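Local coordinates for protein porin B (Pseudomonas putida, PDB 4GEY) that probably forms a carbohydrate-selective beta-barrel channel that carries glucose and related sugars across the outer membrane, at residues 325-331 and 352-358; 385-391 and 413-419. The protein carries 2 engineered substitutions. One frame throughout, in Å; residues are numbered along the deposited sequence.

Contact 1 (325-331 and 352-358); sequences VVDNYQQ and VARIHVN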
ATOM      1  N   VAL A 325      -6.959  14.994  -4.043  1.00 33.64           N
ATOM      2  CA  VAL A 325      -7.277  15.496  -2.701  1.00 28.05           C
ATOM      3  C   VAL A 325      -6.018  15.644  -1.855  1.00 30.30           C
ATOM      4  O   VAL A 325      -5.777  16.706  -1.262  1.00 24.53           O
ATOM      5  CB  VAL A 325      -8.265  14.580  -1.946  1.00 29.66           C
ATOM      6  CG1 VAL A 325      -8.479  15.099  -0.549  1.00 24.11           C
ATOM      7  CG2 VAL A 325      -9.591  14.482  -2.673  1.00 24.95           C
ATOM      8  N   VAL A 326      -5.225  14.571  -1.788  1.00 34.26           N
ATOM      9  CA  VAL A 326      -3.885  14.646  -1.218  1.00 23.24           C
ATOM     10  C   VAL A 326      -2.938  15.377  -2.171  1.00 32.03           C
ATOM     11  O   VAL A 326      -2.717  14.961  -3.304  1.00 29.42           O
ATOM     12  CB  VAL A 326      -3.316  13.285  -0.940  1.00 29.87           C
ATOM     13  CG1 VAL A 326      -1.890  13.421  -0.401  1.00 22.30           C
ATOM     14  CG2 VAL A 326      -4.219  12.542   0.031  1.00 28.47           C
ATOM     15  N   ASP A 327      -2.398  16.480  -1.678  1.00 41.98           N
ATOM     16  CA  ASP A 327      -1.551  17.400  -2.422  1.00 42.54           C
ATOM     17  C   ASP A 327      -0.169  16.764  -2.610  1.00 45.15           C
ATOM     18  O   ASP A 327       0.352  16.656  -3.731  1.00 32.05           O
ATOM     19  CB  ASP A 327      -1.418  18.663  -1.567  1.00 38.70           C
ATOM     20  CG  ASP A 327      -0.889  19.837  -2.324  1.00 55.62           C
ATOM     21  OD1 ASP A 327       0.029  19.659  -3.149  1.00 73.34           O
ATOM     22  OD2 ASP A 327      -1.390  20.955  -2.081  1.00 62.49           O
ATOM     23  N   ASN A 328       0.407  16.359  -1.478  1.00 39.16           N
ATOM     24  CA  ASN A 328       1.758  15.840  -1.399  1.00 27.45           C
ATOM     25  C   ASN A 328       1.858  15.036  -0.105  1.00 28.85           C
ATOM     26  O   ASN A 328       1.039  15.215   0.788  1.00 28.85           O
ATOM     27  CB  ASN A 328       2.779  16.989  -1.420  1.00 27.48           C
ATOM     28  CG  ASN A 328       2.714  17.880  -0.165  1.00 32.27           C
ATOM     29  OD1 ASN A 328       2.993  17.429   0.948  1.00 32.21           O
ATOM     30  ND2 ASN A 328       2.374  19.156  -0.352  1.00 28.52           N
ATOM     31  N   TYR A 329       2.844  14.151  -0.001  1.00 28.29           N
ATOM     32  CA  TYR A 329       3.007  13.331   1.197  1.00 25.89           C
ATOM     33  C   TYR A 329       4.469  13.006   1.461  1.00 26.08           C
ATOM     34  O   TYR A 329       5.249  12.830   0.531  1.00 30.49           O
ATOM     35  CB  TYR A 329       2.179  12.054   1.063  1.00 22.69           C
ATOM     36  CG  TYR A 329       2.776  10.795   1.645  1.00 22.09           C
ATOM     37  CD1 TYR A 329       3.617   9.987   0.895  1.00 29.10           C
ATOM     38  CD2 TYR A 329       2.440  10.377   2.927  1.00 30.74           C
ATOM     39  CE1 TYR A 329       4.139   8.808   1.423  1.00 36.89           C
ATOM     40  CE2 TYR A 329       2.949   9.197   3.461  1.00 30.67           C
ATOM     41  CZ  TYR A 329       3.797   8.417   2.708  1.00 33.20           C
ATOM     42  OH  TYR A 329       4.320   7.254   3.237  1.00 33.37           O
ATOM     43  N   GLN A 330       4.846  12.949   2.728  1.00 24.35           N
ATOM     44  CA  GLN A 330       6.214  12.608   3.083  1.00 27.17           C
ATOM     45  C   GLN A 330       6.188  11.545   4.159  1.00 28.04           C
ATOM     46  O   GLN A 330       5.235  11.447   4.938  1.00 27.77           O
ATOM     47  CB  GLN A 330       6.992  13.822   3.586  1.00 22.89           C
ATOM     48  CG  GLN A 330       7.099  14.956   2.585  1.00 24.83           C
ATOM     49  CD  GLN A 330       5.821  15.764   2.495  1.00 26.89           C
ATOM     50  OE1 GLN A 330       5.188  16.046   3.507  1.00 36.27           O
ATOM     51  NE2 GLN A 330       5.419  16.113   1.282  1.00 26.14           N
ATOM     52  N   GLN A 331       7.248  10.751   4.205  1.00 24.69           N
ATOM     53  CA  GLN A 331       7.356   9.758   5.240  1.00 21.40           C
ATOM     54  C   GLN A 331       8.811   9.438   5.486  1.00 32.41           C
ATOM     55  O   GLN A 331       9.593   9.266   4.554  1.00 33.57           O
ATOM     56  CB  GLN A 331       6.564   8.525   4.836  1.00 33.46           C
ATOM     57  CG  GLN A 331       6.778   7.302   5.682  1.00 32.90           C
ATOM     58  CD  GLN A 331       7.227   6.147   4.833  1.00 36.87           C
ATOM     59  OE1 GLN A 331       8.330   6.170   4.299  1.00 41.88           O
ATOM     60  NE2 GLN A 331       6.363   5.147   4.665  1.00 32.78           N
ATOM     61  N   VAL A 352       7.306   8.051  10.686  1.00 27.08           N
ATOM     62  CA  VAL A 352       6.473   9.246  10.775  1.00 29.41           C
ATOM     63  C   VAL A 352       6.067   9.599   9.366  1.00 27.72           C
ATOM     64  O   VAL A 352       6.893   9.541   8.458  1.00 27.34           O
ATOM     65  CB  VAL A 352       7.229  10.474  11.330  1.00 31.47           C
ATOM     66  CG1 VAL A 352       6.259  11.409  12.060  1.00 29.06           C
ATOM     67  CG2 VAL A 352       8.360  10.055  12.247  1.00 37.18           C
ATOM     68  N   ALA A 353       4.800   9.952   9.182  1.00 28.54           N
ATOM     69  CA  ALA A 353       4.296  10.344   7.876  1.00 20.95           C
ATOM     70  C   ALA A 353       3.502  11.614   7.994  1.00 22.97           C
ATOM     71  O   ALA A 353       2.842  11.851   8.993  1.00 31.56           O
ATOM     72  CB  ALA A 353       3.433   9.261   7.285  1.00 20.44           C
ATOM     73  N   ARG A 354       3.575  12.431   6.954  1.00 30.49           N
ATOM     74  CA  ARG A 354       2.795  13.650   6.858  1.00 25.85           C
ATOM     75  C   ARG A 354       1.981  13.551   5.582  1.00 27.58           C
ATOM     76  O   ARG A 354       2.513  13.218   4.529  1.00 33.07           O
ATOM     77  CB  ARG A 354       3.729  14.855   6.805  1.00 28.32           C
ATOM     78  CG  ARG A 354       3.060  16.156   6.458  1.00 31.91           C
ATOM     79  CD  ARG A 354       4.073  17.264   6.272  1.00 23.83           C
ATOM     80  NE  ARG A 354       3.382  18.474   5.860  1.00 30.99           N
ATOM     81  CZ  ARG A 354       3.286  18.890   4.601  1.00 30.88           C
ATOM     82  NH1 ARG A 354       3.869  18.201   3.639  1.00 33.00           N
ATOM     83  NH2 ARG A 354       2.623  20.005   4.308  1.00 30.40           N
ATOM     84  N   ILE A 355       0.683  13.805   5.687  1.00 29.77           N
ATOM     85  CA  ILE A 355      -0.220  13.744   4.543  1.00 27.27           C
ATOM     86  C   ILE A 355      -0.940  15.071   4.391  1.00 30.59           C
ATOM     87  O   ILE A 355      -1.837  15.399   5.172  1.00 34.89           O
ATOM     88  CB  ILE A 355      -1.267  12.648   4.735  1.00 34.83           C
ATOM     89  CG1 ILE A 355      -0.572  11.304   4.987  1.00 39.04           C
ATOM     90  CG2 ILE A 355      -2.185  12.579   3.532  1.00 21.22           C
ATOM     91  CD1 ILE A 355      -1.464  10.240   5.621  1.00 38.22           C
ATOM     92  N   HIS A 356      -0.550  15.843   3.391  1.00 29.12           N
ATOM     93  CA  HIS A 356      -1.131  17.170   3.215  1.00 29.78           C
ATOM     94  C   HIS A 356      -2.287  17.203   2.208  1.00 32.60           C
ATOM     95  O   HIS A 356      -2.211  16.588   1.146  1.00 23.43           O
ATOM     96  CB  HIS A 356      -0.053  18.174   2.820  1.00 28.49           C
ATOM     97  CG  HIS A 356      -0.574  19.554   2.592  1.00 37.05           C
ATOM     98  ND1 HIS A 356      -0.792  20.069   1.332  1.00 40.49           N
ATOM     99  CD2 HIS A 356      -0.929  20.526   3.465  1.00 34.63           C
ATOM    100  CE1 HIS A 356      -1.254  21.301   1.439  1.00 37.31           C
ATOM    101  NE2 HIS A 356      -1.348  21.603   2.721  1.00 35.51           N
ATOM    102  N   VAL A 357      -3.352  17.925   2.558  1.00 23.91           N
ATOM    103  CA  VAL A 357      -4.510  18.062   1.687  1.00 24.26           C
ATOM    104  C   VAL A 357      -4.459  19.339   0.865  1.00 36.11           C
ATOM    105  O   VAL A 357      -4.297  20.433   1.408  1.00 37.89           O
ATOM    106  CB  VAL A 357      -5.843  18.074   2.463  1.00 24.26           C
ATOM    107  CG1 VAL A 357      -7.007  18.062   1.485  1.00 24.67           C
ATOM    108  CG2 VAL A 357      -5.936  16.901   3.424  1.00 23.47           C
ATOM    109  N   ASN A 358      -4.595  19.164  -0.446  1.00 37.40           N
ATOM    110  CA  ASN A 358      -4.813  20.226  -1.427  1.00 26.51           C
ATOM    111  C   ASN A 358      -5.653  21.362  -0.883  1.00 38.38           C
ATOM    112  O   ASN A 358      -6.834  21.183  -0.578  1.00 37.32           O
ATOM    113  CB  ASN A 358      -5.533  19.598  -2.620  1.00 39.72           C
ATOM    114  CG  ASN A 358      -5.602  20.501  -3.812  1.00 27.74           C
ATOM    115  OD1 ASN A 358      -5.792  21.704  -3.684  1.00 35.52           O
ATOM    116  ND2 ASN A 358      -5.466  19.916  -4.997  1.00 39.37           N
TER
HETATM  117  O   HOH W   1       2.329  21.682   2.026  1.00 39.83           O

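Contact 2 (385-391 and 413-419); sequences LQRTEYN and IKSPGGV. With DMU (decyl-beta-D-maltopyranoside), chain L; DMU (decyl-beta-D-maltopyranoside), chain K.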
ATOM      1  N   LEU A 385     -12.842  21.141   7.723  1.00 31.93           N
ATOM      2  CA  LEU A 385     -11.743  21.707   6.962  1.00 27.02           C
ATOM      3  C   LEU A 385     -10.574  20.746   7.039  1.00 32.59           C
ATOM      4  O   LEU A 385      -9.999  20.526   8.109  1.00 35.10           O
ATOM      5  CB  LEU A 385     -11.345  23.079   7.524  1.00 33.39           C
ATOM      6  CG  LEU A 385     -12.381  24.222   7.532  1.00 32.31           C
ATOM      7  CD1 LEU A 385     -11.681  25.548   7.681  1.00 29.66           C
ATOM      8  CD2 LEU A 385     -13.241  24.232   6.277  1.00 29.31           C
ATOM      9  N   GLN A 386     -10.235  20.151   5.904  1.00 32.59           N
ATOM     10  CA  GLN A 386      -9.173  19.161   5.878  1.00 30.98           C
ATOM     11  C   GLN A 386      -7.831  19.785   5.548  1.00 29.18           C
ATOM     12  O   GLN A 386      -7.666  20.401   4.502  1.00 33.41           O
ATOM     13  CB  GLN A 386      -9.504  18.053   4.894  1.00 29.04           C
ATOM     14  CG  GLN A 386     -10.676  17.235   5.327  1.00 24.37           C
ATOM     15  CD  GLN A 386     -10.938  16.085   4.396  1.00 34.66           C
ATOM     16  OE1 GLN A 386     -11.409  16.277   3.274  1.00 34.14           O
ATOM     17  NE2 GLN A 386     -10.637  14.875   4.855  1.00 36.52           N
ATOM     18  N   ARG A 387      -6.872  19.607   6.453  1.00 34.11           N
ATOM     19  CA  ARG A 387      -5.587  20.291   6.364  1.00 39.37           C
ATOM     20  C   ARG A 387      -4.394  19.327   6.271  1.00 24.32           C
ATOM     21  O   ARG A 387      -3.883  19.091   5.186  1.00 33.99           O
ATOM     22  CB  ARG A 387      -5.441  21.308   7.510  1.00 38.13           C
ATOM     23  CG  ARG A 387      -6.785  21.924   7.933  1.00 40.42           C
ATOM     24  CD  ARG A 387      -6.666  22.905   9.102  1.00 40.93           C
ATOM     25  NE  ARG A 387      -6.574  24.293   8.650  1.00 42.18           N
ATOM     26  CZ  ARG A 387      -7.495  25.222   8.884  1.00 45.03           C
ATOM     27  NH1 ARG A 387      -8.587  24.930   9.578  1.00 37.21           N
ATOM     28  NH2 ARG A 387      -7.314  26.452   8.423  1.00 53.82           N
ATOM     29  N   THR A 388      -3.937  18.774   7.386  1.00 40.32           N
ATOM     30  CA  THR A 388      -2.764  17.896   7.351  1.00 32.53           C
ATOM     31  C   THR A 388      -2.861  16.827   8.426  1.00 30.23           C
ATOM     32  O   THR A 388      -3.072  17.137   9.594  1.00 39.28           O
ATOM     33  CB  THR A 388      -1.454  18.676   7.565  1.00 35.66           C
ATOM     34  OG1 THR A 388      -1.428  19.836   6.718  1.00 36.98           O
ATOM     35  CG2 THR A 388      -0.257  17.798   7.258  1.00 28.79           C
ATOM     36  N   GLU A 389      -2.710  15.574   8.015  1.00 29.58           N
ATOM     37  CA  GLU A 389      -2.799  14.427   8.904  1.00 28.05           C
ATOM     38  C   GLU A 389      -1.397  13.882   9.098  1.00 30.99           C
ATOM     39  O   GLU A 389      -0.620  13.782   8.138  1.00 30.48           O
ATOM     40  CB  GLU A 389      -3.690  13.353   8.283  1.00 27.69           C
ATOM     41  CG  GLU A 389      -3.712  12.019   9.017  1.00 31.96           C
ATOM     42  CD  GLU A 389      -4.569  10.953   8.307  1.00 37.73           C
ATOM     43  OE1 GLU A 389      -4.128   9.787   8.228  1.00 39.66           O
ATOM     44  OE2 GLU A 389      -5.681  11.269   7.830  1.00 35.10           O
ATOM     45  N   TYR A 390      -1.063  13.545  10.339  1.00 22.82           N
ATOM     46  CA  TYR A 390       0.216  12.909  10.622  1.00 23.78           C
ATOM     47  C   TYR A 390      -0.017  11.511  11.179  1.00 26.50           C
ATOM     48  O   TYR A 390      -0.996  11.276  11.894  1.00 27.02           O
ATOM     49  CB  TYR A 390       1.052  13.745  11.601  1.00 25.78           C
ATOM     50  CG  TYR A 390       1.524  15.060  11.021  1.00 28.97           C
ATOM     51  CD1 TYR A 390       0.657  16.141  10.909  1.00 30.65           C
ATOM     52  CD2 TYR A 390       2.836  15.226  10.595  1.00 27.48           C
ATOM     53  CE1 TYR A 390       1.081  17.350  10.385  1.00 35.15           C
ATOM     54  CE2 TYR A 390       3.271  16.432  10.072  1.00 32.54           C
ATOM     55  CZ  TYR A 390       2.385  17.489   9.968  1.00 34.51           C
ATOM     56  OH  TYR A 390       2.789  18.684   9.444  1.00 32.17           O
ATOM     57  N   ASN A 391       0.872  10.582  10.838  1.00 22.92           N
ATOM     58  CA  ASN A 391       0.806   9.235  11.390  1.00 23.78           C
ATOM     59  C   ASN A 391       2.163   8.855  11.915  1.00 31.88           C
ATOM     60  O   ASN A 391       3.187   9.241  11.335  1.00 37.79           O
ATOM     61  CB  ASN A 391       0.401   8.209  10.331  1.00 21.97           C
ATOM     62  CG  ASN A 391      -1.067   8.292   9.947  1.00 30.02           C
ATOM     63  OD1 ASN A 391      -1.868   7.412  10.294  1.00 27.50           O
ATOM     64  ND2 ASN A 391      -1.423   9.331   9.203  1.00 29.38           N
ATOM     65  N   ILE A 413      -1.820   9.356  15.831  1.00 26.55           N
ATOM     66  CA  ILE A 413      -2.398  10.072  14.702  1.00 28.05           C
ATOM     67  C   ILE A 413      -2.800  11.503  15.058  1.00 32.85           C
ATOM     68  O   ILE A 413      -3.684  11.727  15.884  1.00 34.89           O
ATOM     69  CB  ILE A 413      -3.633   9.332  14.173  1.00 23.94           C
ATOM     70  CG1 ILE A 413      -3.314   7.854  13.991  1.00 26.48           C
ATOM     71  CG2 ILE A 413      -4.078   9.906  12.852  1.00 21.68           C
ATOM     72  CD1 ILE A 413      -4.521   7.021  14.043  1.00 34.91           C
ATOM     73  N   LYS A 414      -2.153  12.468  14.414  1.00 30.57           N
ATOM     74  CA  LYS A 414      -2.444  13.870  14.636  1.00 29.43           C
ATOM     75  C   LYS A 414      -3.360  14.372  13.532  1.00 34.42           C
ATOM     76  O   LYS A 414      -3.042  14.233  12.349  1.00 38.39           O
ATOM     77  CB  LYS A 414      -1.150  14.678  14.641  1.00 32.83           C
ATOM     78  CG  LYS A 414      -1.319  16.095  15.152  1.00 42.43           C
ATOM     79  CD  LYS A 414      -0.832  17.113  14.135  1.00 43.48           C
ATOM     80  CE  LYS A 414      -1.948  18.055  13.710  1.00 42.65           C
ATOM     81  NZ  LYS A 414      -2.482  18.893  14.818  1.00 41.37           N
ATOM     82  N   SER A 415      -4.489  14.959  13.923  1.00 31.70           N
ATOM     83  CA  SER A 415      -5.510  15.376  12.966  1.00 33.11           C
ATOM     84  C   SER A 415      -5.903  14.265  11.995  1.00 30.05           C
ATOM     85  O   SER A 415      -5.497  14.277  10.834  1.00 35.18           O
ATOM     86  CB  SER A 415      -5.056  16.605  12.176  1.00 35.47           C
ATOM     87  OG  SER A 415      -4.854  17.708  13.035  1.00 39.87           O
ATOM     88  N   PRO A 416      -6.685  13.294  12.476  1.00 28.55           N
ATOM     89  CA  PRO A 416      -7.300  12.297  11.606  1.00 28.51           C
ATOM     90  C   PRO A 416      -8.080  12.991  10.498  1.00 34.31           C
ATOM     91  O   PRO A 416      -8.790  13.968  10.769  1.00 36.35           O
ATOM     92  CB  PRO A 416      -8.251  11.577  12.553  1.00 26.44           C
ATOM     93  CG  PRO A 416      -7.576  11.667  13.857  1.00 27.42           C
ATOM     94  CD  PRO A 416      -6.998  13.046  13.891  1.00 26.14           C
ATOM     95  N   GLY A 417      -7.920  12.511   9.269  1.00 32.40           N
ATOM     96  CA  GLY A 417      -8.552  13.130   8.119  1.00 29.05           C
ATOM     97  C   GLY A 417      -8.123  14.561   7.844  1.00 32.55           C
ATOM     98  O   GLY A 417      -8.761  15.265   7.056  1.00 39.71           O
ATOM     99  N   GLY A 418      -7.039  14.998   8.482  1.00 32.11           N
ATOM    100  CA  GLY A 418      -6.558  16.360   8.314  1.00 32.70           C
ATOM    101  C   GLY A 418      -7.334  17.356   9.168  1.00 38.44           C
ATOM    102  O   GLY A 418      -7.106  18.568   9.100  1.00 24.08           O
ATOM    103  N   VAL A 419      -8.239  16.837   9.991  1.00 23.41           N
ATOM    104  CA  VAL A 419      -9.137  17.688  10.745  1.00 30.58           C
ATOM    105  C   VAL A 419      -8.610  18.029  12.131  1.00 35.74           C
ATOM    106  O   VAL A 419      -8.625  17.198  13.046  1.00 37.02           O
ATOM    107  CB  VAL A 419     -10.526  17.078  10.845  1.00 31.56           C
ATOM    108  CG1 VAL A 419     -11.454  18.022  11.582  1.00 28.89           C
ATOM    109  CG2 VAL A 419     -11.045  16.797   9.458  1.00 36.86           C
TER
HETATM  110  C1  DMU L 511      -1.031  21.559  11.998  1.00 64.17           C
HETATM  111  C2  DMU L 511      -2.042  22.327  11.304  1.00 60.72           C
HETATM  112  C3  DMU L 511      -2.516  23.635  11.831  1.00 53.45           C
HETATM  113  C4  DMU L 511      -1.551  24.309  12.834  1.00 54.88           C
HETATM  114  O5  DMU L 511      -1.022  23.213  13.784  1.00 56.09           O
HETATM  115  C6  DMU L 511      -0.281  22.202  13.074  1.00 58.43           C
HETATM  116  O7  DMU L 511      -2.729  24.565  10.744  1.00 56.73           O
HETATM  117  O16 DMU L 511       0.258  21.269  14.022  1.00 49.10           O
HETATM  118  C18 DMU L 511       1.651  20.960  13.961  1.00 39.22           C
HETATM  119  C19 DMU L 511       2.146  19.694  14.707  1.00 54.00           C
HETATM  120  C22 DMU L 511       2.614  18.430  13.896  1.00 37.36           C
HETATM  121  C25 DMU L 511       3.066  17.225  14.725  1.00 35.68           C
HETATM  122  C28 DMU L 511       3.241  15.863  14.082  1.00 32.38           C
HETATM  123  C31 DMU L 511       3.156  14.658  14.997  1.00 38.94           C
HETATM  124  C34 DMU L 511       3.615  13.303  14.503  1.00 41.77           C
HETATM  125  C37 DMU L 511       2.872  12.085  14.955  1.00 31.49           C
HETATM  126  O49 DMU L 511      -0.088  21.080  10.949  1.00 69.34           O
HETATM  127  O55 DMU L 511      -3.157  21.416  10.989  1.00 67.57           O
HETATM  128  C57 DMU L 511      -2.103  25.323  13.543  1.00 54.27           C
HETATM  129  O61 DMU L 511      -1.687  25.477  14.857  1.00 53.26           O
HETATM  130  C5  DMU L 511      -3.919  26.583  10.193  1.00 49.83           C
HETATM  131  C7  DMU L 511      -4.264  27.586  11.150  1.00 61.34           C
HETATM  132  C8  DMU L 511      -5.526  27.322  11.851  1.00 62.68           C
HETATM  133  C9  DMU L 511      -5.507  25.974  12.624  1.00 53.31           C
HETATM  134  O1  DMU L 511      -4.727  24.912  11.834  1.00 58.57           O
HETATM  135  C10 DMU L 511      -3.990  25.176  10.616  1.00 54.94           C
HETATM  136  O2  DMU L 511      -5.779  28.340  12.776  1.00 61.84           O
HETATM  137  O3  DMU L 511      -2.583  26.883   9.660  1.00 42.86           O
HETATM  138  O4  DMU L 511      -4.367  28.856  10.435  1.00 63.41           O
HETATM  139  C11 DMU L 511      -6.728  25.524  12.844  1.00 44.26           C
HETATM  140  O6  DMU L 511      -6.862  24.333  13.534  1.00 35.76           O
HETATM  141  C1  DMU K 510      -2.208  18.834  18.642  1.00 54.78           C
HETATM  142  C2  DMU K 510      -2.871  20.080  18.413  1.00 54.78           C
HETATM  143  C3  DMU K 510      -2.713  21.057  19.506  1.00 57.97           C
HETATM  144  C4  DMU K 510      -1.255  21.221  19.987  1.00 56.09           C
HETATM  145  O5  DMU K 510      -0.470  19.886  19.883  1.00 56.87           O
HETATM  146  C6  DMU K 510      -0.781  19.000  18.783  1.00 52.72           C
HETATM  147  O7  DMU K 510      -3.152  22.368  19.101  1.00 69.12           O
HETATM  148  O16 DMU K 510      -0.130  17.745  19.009  1.00 49.16           O
HETATM  149  C18 DMU K 510       1.289  17.667  18.946  1.00 45.80           C
HETATM  150  C19 DMU K 510       1.995  16.480  19.659  1.00 64.88           C
HETATM  151  C22 DMU K 510       3.336  15.924  19.060  1.00 57.07           C
HETATM  152  C25 DMU K 510       3.929  14.648  19.670  1.00 59.26           C
HETATM  153  C28 DMU K 510       4.695  13.694  18.759  1.00 60.27           C
HETATM  154  C31 DMU K 510       5.134  12.325  19.271  1.00 55.14           C
HETATM  155  C34 DMU K 510       5.844  11.373  18.337  1.00 43.21           C
HETATM  156  O49 DMU K 510      -2.533  17.924  17.522  1.00 52.48           O
HETATM  157  O55 DMU K 510      -4.282  19.830  18.077  1.00 51.15           O
HETATM  158  C57 DMU K 510      -1.194  21.696  21.253  1.00 53.16           C
HETATM  159  O61 DMU K 510      -0.003  22.311  21.616  1.00 51.76           O
HETATM  160  C5  DMU K 510      -4.565  24.210  19.368  1.00 82.75           C
HETATM  161  C7  DMU K 510      -3.960  25.039  20.353  1.00 85.84           C
HETATM  162  C8  DMU K 510      -4.551  24.850  21.689  1.00 88.53           C
HETATM  163  C9  DMU K 510      -4.401  23.390  22.234  1.00 85.83           C
HETATM  164  O1  DMU K 510      -4.330  22.397  21.054  1.00 82.97           O
HETATM  165  C10 DMU K 510      -4.359  22.790  19.650  1.00 77.74           C
HETATM  166  O2  DMU K 510      -3.967  25.743  22.589  1.00 92.10           O
HETATM  167  O3  DMU K 510      -4.075  24.540  18.012  1.00 83.61           O
HETATM  168  O4  DMU K 510      -4.127  26.412  19.925  1.00 84.41           O
HETATM  169  C11 DMU K 510      -5.403  23.027  23.019  1.00 85.01           C
HETATM  170  O6  DMU K 510      -5.713  23.859  24.073  1.00 84.23           O

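Contact 1 (325-331 and 352-358)
R354 and Q330 face each other as an antiparallel hydrogen-bonded pair: Q330 N reaches R354 O at 3.0 Å, and R354 N returns the bond to Q330 O at 2.8 Å. From CB to tip, the extended chain of R354 runs alongside Q330, with CB and CG near Q330 OE1 and CD 3.2 Å from that same OE1. At the tip, NH1 donates to Q330 OE1, which lies in the guanidinium plane. NH1 also makes a weak bond to N328 OD1 at 2.9 Å, while NH2 gives a hydrogen to a water at 2.8 Å. Q330 meets the arginine halfway because its chain turns about the CB-CG bond (chi2 78°), bringing the amide along the strand toward N328. There NE2 donates almost straight to N328 OD1 at 2.8 Å, from above the plane of that carbonyl. Next along, H356 lies beside D327, whose CB sits at the ring edge, 3.3 Å from ND1. On the other face the Y329 ring crosses I355 at a slant, I355 CG1 at its edge, and Y329 OH bonds to A169 O. The strand pair is thus two-sided: N328, Q330 and R354 share a polar network in which NH1 lies between two amide oxygens, one contact weak, which may help to spread the positive charge, while Y329, A353 and I355 pack toward W178 and the loop at A169.

Contact 2 (385-391 and 413-419)
The open end of a barrel hairpin, strands 388-399 and 404-414, is where this contact lies, and two overlapping turns follow it. Y390 and K414 form the last hydrogen-bonded pair, Y390 N giving to K414 O at 2.9 Å. Beyond K414 the chain folds through a type II turn at P416-G417 and then a type I' turn at G417-G418, and residues 386, 387 and 389 bond to these turns. E389, its CG swung away from the backbone N (chi1 172°) and its chain straight, places OE2 where G417 N, 2.9 Å away, donates to it from above the carboxylate plane. OE2 also accepts from F116 N, and OE1 from S117 N and from N391 ND2. Q386 NE2 donates to a lone pair of G417 O, in the carbonyl plane, at 2.9 Å; R387 N takes G418 O from above its plane at 2.9 Å. On the outward face the side chains of Y390 and K414 lie side by side, CD1 to CD 3.7 Å. The decyl chain of one bound maltoside crosses a face of the Y390 ring, its C28 at 3.6 Å from CD2, and K414 NZ donates to O49 of a second maltoside at 2.9 Å. The contact sits between strand 347-357, whose R354 touches Y390, and strand 425-435, bonded through A425 to I413, with helix 359-372 beside L385 and R387.

In the fold
From the N terminus, the chain enters contact 1 on strand 326-337, turns, and returns along strand 347-357, so 325-331 with 352-358 closes the hairpin of these two strands. It then runs through helix 359-372 and enters contact 2, where 385-391 with 413-419 closes the next hairpin. The two are in series, neither nesting nor crossing, yet they are neighbours in the barrel wall: their centres are about 9 Å apart, and strands 347-357 and 388-399 are joined by probable hydrogen bonds, I355 N to E389 O and A353 N to N391 O. Together they tie four successive strands near the barrel rim, probably the extracellular one.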